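Local coordinates for alpha-L-rhamnosidase (Klebsiella oxytoca, PDB 4XHC), which hydrolyses the glycosidic bond of terminal alpha-L-rhamnose residues in rhamnosides, as a two-domain enzyme of glycoside hydrolase family GH78, at residues A198-S203 with T226-M231; E233-G238 with D265-C270; V374-L379 with Q403-A408. All coordinates share one frame; numbering follows the deposited sequence.

Interaction 1: A198-S203 with T226-M231; sequences AVTSAS and TLQNCM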
loop_
_atom_site.group_PDB
_atom_site.type_symbol
_atom_site.label_atom_id
_atom_site.label_comp_id
_atom_site.label_asym_id
_atom_site.label_seq_id
_atom_site.Cartn_x
_atom_site.Cartn_y
_atom_site.Cartn_z
ATOM N N ALA A 198 -20.929 -1.313 -4.232
ATOM C CA ALA A 198 -21.056 -0.425 -5.398
ATOM C C ALA A 198 -21.843 0.844 -5.079
ATOM O O ALA A 198 -22.821 0.813 -4.328
ATOM C CB ALA A 198 -21.712 -1.162 -6.551
ATOM N N VAL A 199 -21.420 1.955 -5.669
ATOM C CA VAL A 199 -22.031 3.251 -5.401
ATOM C C VAL A 199 -22.477 3.947 -6.675
ATOM O O VAL A 199 -21.892 3.753 -7.739
ATOM C CB VAL A 199 -21.084 4.206 -4.620
ATOM C CG1 VAL A 199 -20.861 3.696 -3.205
ATOM C CG2 VAL A 199 -19.751 4.409 -5.350
ATOM N N THR A 200 -23.491 4.794 -6.516
ATOM C CA THR A 200 -24.050 5.620 -7.582
ATOM C C THR A 200 -25.063 6.574 -6.950
ATOM O O THR A 200 -25.586 6.300 -5.869
ATOM C CB THR A 200 -24.753 4.767 -8.671
ATOM O OG1 THR A 200 -25.247 5.611 -9.721
ATOM C CG2 THR A 200 -25.918 3.961 -8.083
ATOM N N SER A 201 -25.329 7.691 -7.623
ATOM C CA SER A 201 -26.414 8.585 -7.239
ATOM C C SER A 201 -27.639 8.315 -8.093
ATOM O O SER A 201 -28.669 8.943 -7.896
ATOM C CB SER A 201 -25.999 10.042 -7.393
ATOM O OG SER A 201 -25.677 10.329 -8.740
ATOM N N ALA A 202 -27.530 7.391 -9.042
ATOM C CA ALA A 202 -28.651 7.037 -9.902
ATOM C C ALA A 202 -29.346 5.779 -9.385
ATOM O O ALA A 202 -29.371 4.742 -10.049
ATOM C CB ALA A 202 -28.166 6.837 -11.329
ATOM N N SER A 203 -29.916 5.889 -8.194
ATOM C CA SER A 203 -30.543 4.760 -7.528
ATOM C C SER A 203 -32.062 4.809 -7.618
ATOM O O SER A 203 -32.734 3.998 -6.989
ATOM C CB SER A 203 -30.123 4.756 -6.064
ATOM O OG SER A 203 -30.403 6.012 -5.481
ATOM N N THR A 226 -23.664 2.434 -18.254
ATOM C CA THR A 226 -22.574 3.385 -18.413
ATOM C C THR A 226 -22.883 4.685 -17.695
ATOM O O THR A 226 -22.053 5.204 -16.950
ATOM C CB THR A 226 -22.299 3.702 -19.900
ATOM O OG1 THR A 226 -22.159 2.481 -20.637
ATOM C CG2 THR A 226 -21.033 4.517 -20.037
ATOM N N LEU A 227 -24.067 5.231 -17.934
ATOM C CA LEU A 227 -24.443 6.488 -17.298
ATOM C C LEU A 227 -24.536 6.305 -15.787
ATOM O O LEU A 227 -24.060 7.145 -15.028
ATOM C CB LEU A 227 -25.775 7.020 -17.855
ATOM C CG LEU A 227 -26.297 8.298 -17.181
ATOM C CD1 LEU A 227 -25.313 9.452 -17.323
ATOM C CD2 LEU A 227 -27.652 8.675 -17.751
ATOM N N GLN A 228 -25.152 5.207 -15.365
ATOM C CA GLN A 228 -25.346 4.938 -13.953
ATOM C C GLN A 228 -24.047 4.984 -13.164
ATOM O O GLN A 228 -23.997 5.558 -12.086
ATOM C CB GLN A 228 -25.995 3.581 -13.760
ATOM C CG GLN A 228 -26.214 3.235 -12.300
ATOM C CD GLN A 228 -27.084 2.018 -12.135
ATOM O OE1 GLN A 228 -26.611 0.887 -12.241
ATOM N NE2 GLN A 228 -28.369 2.239 -11.879
ATOM N N ASN A 229 -23.001 4.374 -13.696
ATOM C CA ASN A 229 -21.727 4.337 -12.985
ATOM C C ASN A 229 -20.991 5.681 -13.012
ATOM O O ASN A 229 -20.186 5.971 -12.123
ATOM C CB ASN A 229 -20.842 3.190 -13.496
ATOM C CG ASN A 229 -21.338 1.820 -13.041
ATOM O OD1 ASN A 229 -22.240 1.715 -12.211
ATOM N ND2 ASN A 229 -20.764 0.765 -13.595
ATOM N N CYS A 230 -21.290 6.505 -14.007
ATOM C CA CYS A 230 -20.715 7.839 -14.097
ATOM C C CYS A 230 -21.438 8.854 -13.193
ATOM O O CYS A 230 -20.853 9.866 -12.805
ATOM C CB CYS A 230 -20.700 8.302 -15.559
ATOM S SG CYS A 230 -19.362 7.569 -16.536
ATOM N N MET A 231 -22.700 8.583 -12.857
ATOM C CA MET A 231 -23.477 9.471 -11.984
ATOM C C MET A 231 -23.154 9.248 -10.509
ATOM O O MET A 231 -23.582 8.264 -9.920
ATOM C CB MET A 231 -24.981 9.303 -12.227
ATOM C CG MET A 231 -25.460 9.979 -13.506
ATOM S SD MET A 231 -27.204 9.691 -13.863
ATOM C CE MET A 231 -27.967 10.647 -12.552
#
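An ST turn at the end of strand 187-200 lies at the seam between the N-terminal beta region and the helical catalytic domain, where Thr200 and Ser201 meet the C-terminal end of helix 214-230. Within the turn, Thr200 OG1 accepts a hydrogen bond from Ala202 N at 3.0 Å. The same hydroxyl reaches across to the helix and donates to Gln228 O at 2.7 Å, tilted from the carbonyl plane. With OG1 opposite the backbone N (chi1 -178°), the hydroxyl lies between the turn's N-H and the helix carbonyl and serves both. One residue on, Ser201 N binds Met231 O at 2.9 Å in an almost straight bond (175° at the hydrogen), and Ser201 OG is hydrogen-bonded to Gln232 O. Gln228 answers from the helix: its extended chain carries NE2 to Ala202 O, 3.3 Å away and bent at the hydrogen. The methyl of Ala202 rests against the thioether of Met231, CB to SD 3.9 Å, where a bend at the end of the methionine also brings CE alongside. The arrangement is that of an ST turn docked on the carbonyls at a helix C-terminus, here at the join of the beta and helical domains of a GH78 enzyme.

Interaction 2: E233-G238 with D265-C270; sequences EVFEDG and DLVRRC. With RAM (alpha-L-rhamnopyranose), chain C.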
loop_
_atom_site.group_PDB
_atom_site.type_symbol
_atom_site.label_atom_id
_atom_site.label_comp_id
_atom_site.label_asym_id
_atom_site.label_seq_id
_atom_site.Cartn_x
_atom_site.Cartn_y
_atom_site.Cartn_z
ATOM N N GLU A 233 -21.316 12.046 -7.182
ATOM C CA GLU A 233 -21.598 13.349 -6.558
ATOM C C GLU A 233 -21.575 14.472 -7.595
ATOM O O GLU A 233 -22.066 15.580 -7.341
ATOM C CB GLU A 233 -20.654 13.624 -5.379
ATOM C CG GLU A 233 -21.142 12.956 -4.093
ATOM C CD GLU A 233 -20.160 13.035 -2.935
ATOM O OE1 GLU A 233 -18.987 12.650 -3.125
ATOM O OE2 GLU A 233 -20.570 13.463 -1.830
ATOM N N VAL A 234 -21.004 14.162 -8.759
ATOM C CA VAL A 234 -21.166 14.954 -9.985
ATOM C C VAL A 234 -21.319 13.977 -11.149
ATOM O O VAL A 234 -21.201 12.768 -10.960
ATOM C CB VAL A 234 -19.953 15.878 -10.249
ATOM C CG1 VAL A 234 -19.760 16.853 -9.099
ATOM C CG2 VAL A 234 -18.676 15.079 -10.490
ATOM N N PHE A 235 -21.573 14.493 -12.346
ATOM C CA PHE A 235 -21.501 13.675 -13.560
ATOM C C PHE A 235 -20.032 13.445 -13.916
ATOM O O PHE A 235 -19.424 14.269 -14.598
ATOM C CB PHE A 235 -22.189 14.382 -14.740
ATOM C CG PHE A 235 -23.688 14.387 -14.678
ATOM C CD1 PHE A 235 -24.416 13.289 -15.099
ATOM C CD2 PHE A 235 -24.373 15.504 -14.245
ATOM C CE1 PHE A 235 -25.798 13.297 -15.073
ATOM C CE2 PHE A 235 -25.759 15.519 -14.205
ATOM C CZ PHE A 235 -26.473 14.415 -14.624
ATOM N N GLU A 236 -19.447 12.343 -13.460
ATOM C CA GLU A 236 -18.035 12.072 -13.741
ATOM C C GLU A 236 -17.863 11.641 -15.197
ATOM O O GLU A 236 -18.745 10.996 -15.748
ATOM C CB GLU A 236 -17.501 10.988 -12.817
ATOM C CG GLU A 236 -17.537 11.361 -11.341
ATOM C CD GLU A 236 -16.851 10.335 -10.442
ATOM O OE1 GLU A 236 -16.202 9.395 -10.970
ATOM O OE2 GLU A 236 -16.951 10.472 -9.201
ATOM N N ASP A 237 -16.754 12.019 -15.831
ATOM C CA ASP A 237 -16.516 11.611 -17.218
ATOM C C ASP A 237 -16.257 10.116 -17.316
ATOM O O ASP A 237 -16.802 9.450 -18.197
ATOM C CB ASP A 237 -15.392 12.434 -17.888
ATOM C CG ASP A 237 -14.030 12.273 -17.220
ATOM O OD1 ASP A 237 -13.957 12.047 -15.999
ATOM O OD2 ASP A 237 -13.019 12.402 -17.933
ATOM N N GLY A 238 -15.422 9.604 -16.408
ATOM C CA GLY A 238 -15.121 8.168 -16.288
ATOM C C GLY A 238 -14.792 7.804 -14.835
ATOM O O GLY A 238 -14.003 8.494 -14.196
ATOM N N ASP A 265 -31.966 17.963 -10.711
ATOM C CA ASP A 265 -31.215 18.596 -9.627
ATOM C C ASP A 265 -29.697 18.470 -9.822
ATOM O O ASP A 265 -28.939 19.367 -9.458
ATOM C CB ASP A 265 -31.639 18.026 -8.254
ATOM C CG ASP A 265 -31.565 16.495 -8.187
ATOM O OD1 ASP A 265 -32.207 15.824 -9.019
ATOM O OD2 ASP A 265 -30.877 15.957 -7.296
ATOM N N LEU A 266 -29.259 17.358 -10.397
ATOM C CA LEU A 266 -27.836 17.122 -10.590
ATOM C C LEU A 266 -27.273 17.910 -11.774
ATOM O O LEU A 266 -26.121 18.330 -11.752
ATOM C CB LEU A 266 -27.571 15.620 -10.753
ATOM C CG LEU A 266 -26.100 15.198 -10.743
ATOM C CD1 LEU A 266 -25.415 15.626 -9.453
ATOM C CD2 LEU A 266 -25.974 13.697 -10.958
ATOM N N VAL A 267 -28.085 18.105 -12.808
ATOM C CA VAL A 267 -27.692 18.952 -13.949
ATOM C C VAL A 267 -27.578 20.399 -13.483
ATOM O O VAL A 267 -26.661 21.124 -13.848
ATOM C CB VAL A 267 -28.706 18.871 -15.116
ATOM C CG1 VAL A 267 -28.280 19.774 -16.264
ATOM C CG2 VAL A 267 -28.840 17.432 -15.600
ATOM N N ARG A 268 -28.530 20.799 -12.662
ATOM C CA ARG A 268 -28.543 22.125 -12.059
ATOM C C ARG A 268 -27.318 22.362 -11.188
ATOM O O ARG A 268 -26.710 23.422 -11.266
ATOM C CB ARG A 268 -29.800 22.276 -11.211
ATOM C CG ARG A 268 -30.065 23.674 -10.718
ATOM C CD ARG A 268 -31.298 23.661 -9.846
ATOM N NE ARG A 268 -31.538 24.978 -9.279
ATOM C CZ ARG A 268 -32.089 25.198 -8.092
ATOM N NH1 ARG A 268 -32.460 24.183 -7.314
ATOM N NH2 ARG A 268 -32.265 26.445 -7.677
ATOM N N ARG A 269 -26.966 21.370 -10.364
ATOM C CA ARG A 269 -25.776 21.449 -9.511
ATOM C C ARG A 269 -24.520 21.675 -10.358
ATOM O O ARG A 269 -23.664 22.495 -10.027
ATOM C CB ARG A 269 -25.625 20.172 -8.670
ATOM C CG ARG A 269 -24.259 20.009 -8.002
ATOM C CD ARG A 269 -24.238 18.852 -7.018
ATOM N NE ARG A 269 -22.882 18.361 -6.771
ATOM C CZ ARG A 269 -22.012 18.889 -5.906
ATOM N NH1 ARG A 269 -22.315 19.958 -5.169
ATOM N NH2 ARG A 269 -20.814 18.338 -5.775
ATOM N N CYS A 270 -24.434 20.951 -11.467
ATOM C CA CYS A 270 -23.247 20.988 -12.298
ATOM C C CYS A 270 -23.177 22.282 -13.101
ATOM O O CYS A 270 -22.088 22.807 -13.321
ATOM C CB CYS A 270 -23.152 19.715 -13.156
ATOM S SG CYS A 270 -22.813 18.224 -12.136
HETATM C C1 RAM C . -10.142 13.860 -21.629
HETATM C C2 RAM C . -11.379 13.029 -21.352
HETATM C C3 RAM C . -12.594 13.919 -21.168
HETATM C C4 RAM C . -12.565 15.026 -22.208
HETATM C C5 RAM C . -11.391 15.943 -21.910
HETATM C C6 RAM C . -10.794 16.569 -23.146
HETATM O O1 RAM C . -9.097 13.322 -20.920
HETATM O O2 RAM C . -11.577 12.209 -22.492
HETATM O O3 RAM C . -13.800 13.164 -21.298
HETATM O O4 RAM C . -13.761 15.781 -22.160
HETATM O O5 RAM C . -10.344 15.213 -21.235
#
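Phe235 and Leu266 meet with the aromatic ring lying beneath a leucine branch: Leu266 CD2 sits 3.9 Å from the centroid of the Phe235 ring and 18° off its normal, a CH-pi contact displaced toward the rim on the CE2-CZ side. Leu266 CG comes closer still to one ring atom, 3.5 Å from Phe235 CE2. The ring's perimeter is bordered differently. Val267 N lies in the ring plane at the edge, with Val267 CG2 near CE2 and CZ, while Cys270 SG approaches Phe235 CD2 at 3.8 Å as an edge-on sulfur-aromatic contact. With CG opposite the carbonyl carbon (chi1 -74°), the ring is turned onto the Leu266-Cys270 turn of helix 264-276. The loop after helix 214-230 passes along this helix of the (alpha/alpha)6 domain on its way to the rhamnose pocket, where Asp237 OD2 is 3.5 Å from O3 of the bound sugar; Glu506, Asp249 and His528 are among the residues that hydrogen-bond the same ligand. From the same turn, the extended chain of Arg269 brings NE to Glu233 O at 3.0 Å, nearly in line with the carbonyl, and NH2 adds a weak second bond to that oxygen. Val234 CG1 packs obliquely against the guanidinium, 3.8 Å from Arg269 NH2. The remaining nitrogen, Arg269 NH1, is hydrogen-bonded to Ala43 O of helix 37-45.

Interaction 3: V374-L379 with Q403-A408; sequences VLIYCL and QLKSAA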
loop_
_atom_site.group_PDB
_atom_site.type_symbol
_atom_site.label_atom_id
_atom_site.label_comp_id
_atom_site.label_asym_id
_atom_site.label_seq_id
_atom_site.Cartn_x
_atom_site.Cartn_y
_atom_site.Cartn_z
ATOM N N VAL A 374 -19.209 25.122 -34.125
ATOM C CA VAL A 374 -19.631 25.102 -32.733
ATOM C C VAL A 374 -20.102 26.492 -32.313
ATOM O O VAL A 374 -21.091 26.630 -31.599
ATOM C CB VAL A 374 -18.515 24.574 -31.810
ATOM C CG1 VAL A 374 -18.856 24.812 -30.344
ATOM C CG2 VAL A 374 -18.293 23.086 -32.061
ATOM N N LEU A 375 -19.406 27.517 -32.776
ATOM C CA LEU A 375 -19.779 28.886 -32.471
ATOM C C LEU A 375 -21.176 29.201 -32.994
ATOM O O LEU A 375 -22.008 29.749 -32.275
ATOM C CB LEU A 375 -18.756 29.856 -33.079
ATOM C CG LEU A 375 -19.044 31.344 -32.892
ATOM C CD1 LEU A 375 -19.208 31.671 -31.416
ATOM C CD2 LEU A 375 -17.928 32.165 -33.511
ATOM N N ILE A 376 -21.422 28.854 -34.252
ATOM C CA ILE A 376 -22.715 29.115 -34.887
ATOM C C ILE A 376 -23.834 28.309 -34.223
ATOM O O ILE A 376 -24.947 28.795 -34.059
ATOM C CB ILE A 376 -22.663 28.789 -36.393
ATOM C CG1 ILE A 376 -21.730 29.769 -37.106
ATOM C CG2 ILE A 376 -24.058 28.845 -37.010
ATOM C CD1 ILE A 376 -21.364 29.357 -38.514
ATOM N N TYR A 377 -23.527 27.072 -33.849
ATOM C CA TYR A 377 -24.482 26.206 -33.160
ATOM C C TYR A 377 -24.905 26.805 -31.821
ATOM O O TYR A 377 -26.094 26.827 -31.491
ATOM C CB TYR A 377 -23.862 24.814 -32.938
ATOM C CG TYR A 377 -24.794 23.809 -32.304
ATOM C CD1 TYR A 377 -24.861 23.676 -30.928
ATOM C CD2 TYR A 377 -25.604 22.985 -33.086
ATOM C CE1 TYR A 377 -25.719 22.762 -30.343
ATOM C CE2 TYR A 377 -26.458 22.067 -32.513
ATOM C CZ TYR A 377 -26.511 21.962 -31.140
ATOM O OH TYR A 377 -27.353 21.061 -30.543
ATOM N N CYS A 378 -23.927 27.298 -31.061
ATOM C CA CYS A 378 -24.179 27.802 -29.709
ATOM C C CYS A 378 -24.727 29.238 -29.705
ATOM O O CYS A 378 -25.543 29.605 -28.858
ATOM C CB CYS A 378 -22.925 27.647 -28.839
ATOM S SG CYS A 378 -22.530 25.910 -28.431
ATOM N N LEU A 379 -24.327 30.038 -30.681
ATOM C CA LEU A 379 -24.942 31.354 -30.864
ATOM C C LEU A 379 -26.448 31.231 -31.095
ATOM O O LEU A 379 -27.228 31.980 -30.528
ATOM C CB LEU A 379 -24.298 32.087 -32.029
ATOM C CG LEU A 379 -24.744 33.525 -32.219
ATOM C CD1 LEU A 379 -24.499 34.344 -30.967
ATOM C CD2 LEU A 379 -24.007 34.137 -33.394
ATOM N N GLN A 403 -23.748 36.708 -40.430
ATOM C CA GLN A 403 -22.370 36.992 -40.845
ATOM C C GLN A 403 -21.522 35.748 -40.770
ATOM O O GLN A 403 -20.814 35.430 -41.720
ATOM C CB GLN A 403 -21.768 38.112 -40.001
ATOM C CG GLN A 403 -22.348 39.469 -40.359
ATOM C CD GLN A 403 -21.964 40.536 -39.362
ATOM O OE1 GLN A 403 -20.889 40.465 -38.754
ATOM N NE2 GLN A 403 -22.833 41.533 -39.189
ATOM N N LEU A 404 -21.627 35.023 -39.658
ATOM C CA LEU A 404 -20.810 33.827 -39.433
ATOM C C LEU A 404 -21.136 32.711 -40.426
ATOM O O LEU A 404 -20.228 32.082 -40.968
ATOM C CB LEU A 404 -20.982 33.306 -38.004
ATOM C CG LEU A 404 -20.560 34.218 -36.853
ATOM C CD1 LEU A 404 -20.803 33.527 -35.520
ATOM C CD2 LEU A 404 -19.100 34.628 -36.975
ATOM N N LYS A 405 -22.420 32.458 -40.654
ATOM C CA LYS A 405 -22.817 31.477 -41.660
ATOM C C LYS A 405 -22.306 31.846 -43.059
ATOM O O LYS A 405 -21.773 30.988 -43.760
ATOM C CB LYS A 405 -24.329 31.320 -41.708
ATOM C CG LYS A 405 -24.910 30.659 -40.484
ATOM C CD LYS A 405 -26.343 30.229 -40.720
ATOM C CE LYS A 405 -26.914 29.648 -39.446
ATOM N NZ LYS A 405 -28.238 29.016 -39.649
ATOM N N SER A 406 -22.480 33.107 -43.466
ATOM C CA SER A 406 -21.958 33.573 -44.758
ATOM C C SER A 406 -20.445 33.426 -44.859
ATOM O O SER A 406 -19.926 32.956 -45.876
ATOM C CB SER A 406 -22.319 35.032 -45.011
ATOM O OG SER A 406 -23.708 35.147 -45.205
ATOM N N ALA A 407 -19.741 33.834 -43.814
ATOM C CA ALA A 407 -18.297 33.740 -43.796
ATOM C C ALA A 407 -17.841 32.277 -43.898
ATOM O O ALA A 407 -16.831 31.978 -44.542
ATOM C CB ALA A 407 -17.751 34.392 -42.542
ATOM N N ALA A 408 -18.588 31.371 -43.278
ATOM C CA ALA A 408 -18.281 29.955 -43.369
ATOM C C ALA A 408 -18.370 29.464 -44.812
ATOM O O ALA A 408 -17.457 28.801 -45.300
ATOM C CB ALA A 408 -19.214 29.156 -42.478
#
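A helical hairpin of the (alpha/alpha)6 barrel brings helix 368-389 against helix 391-412, and Ile376 and Leu404 occupy the middle of the interface. The two short axes run nearly antiparallel, at 156°, and approach to 10.2 Å. No hydrogen bond crosses between the segments; the union is made by aliphatic groups. The side chains of Ile376 and Leu404 lie alongside, pointing opposite ways, with Ile376 CG1 3.7 Å from Leu404 CB. The extended end of the isoleucine carries CD1 onward to the backbone carbonyl of Leu404, 3.8 Å from its O; that same oxygen accepts a hydrogen bond from Gln372. Leu404 points one methyl back between two leucines a helical turn apart: CD1 lies 3.8 Å from Leu375 CD2 and 3.9 Å from Leu379 CD2, and both leucines approach roughly perpendicular to it. The gamma carbon of Leu404 lies opposite its carbonyl carbon (chi1 -62°), the torsion that directs the branched end toward this pair. On the other branch of Ile376, CG2 rests against the aliphatic part of Lys405, 3.8 Å from CE. The lysine chain stays extended past this methyl, and its NZ is hydrogen-bonded to Glu440 O, so the apolar stem lines the interface while the amine joins a neighbouring loop. Consecutive antiparallel helices paired through an aliphatic seam are the repeating element of the (alpha/alpha)6, or six-hairpin, glycosidase fold.

Interactions 1 and 2 form a continuous patch, their centres 11 Å apart. Cys230 O and Glu236 N, 2.9 Å apart, form a probable hydrogen bond between them, and Leu266 CD2 touches both Met231 CE and Ser201 OG at 4.0 Å. The interface between domains is therefore connected, through helix 264-276 and the loop 233-238, to the rhamnose pocket that Asp237 helps to line. Interaction 3 stands apart: its centre is 29 Å from that of interaction 2 and 37 Å from that of interaction 1, on the opposite side of the chain's centre from the latter. All three follow one another along the chain, from the domain seam, through a loop that leads into the sugar pocket, to a distant helix pair.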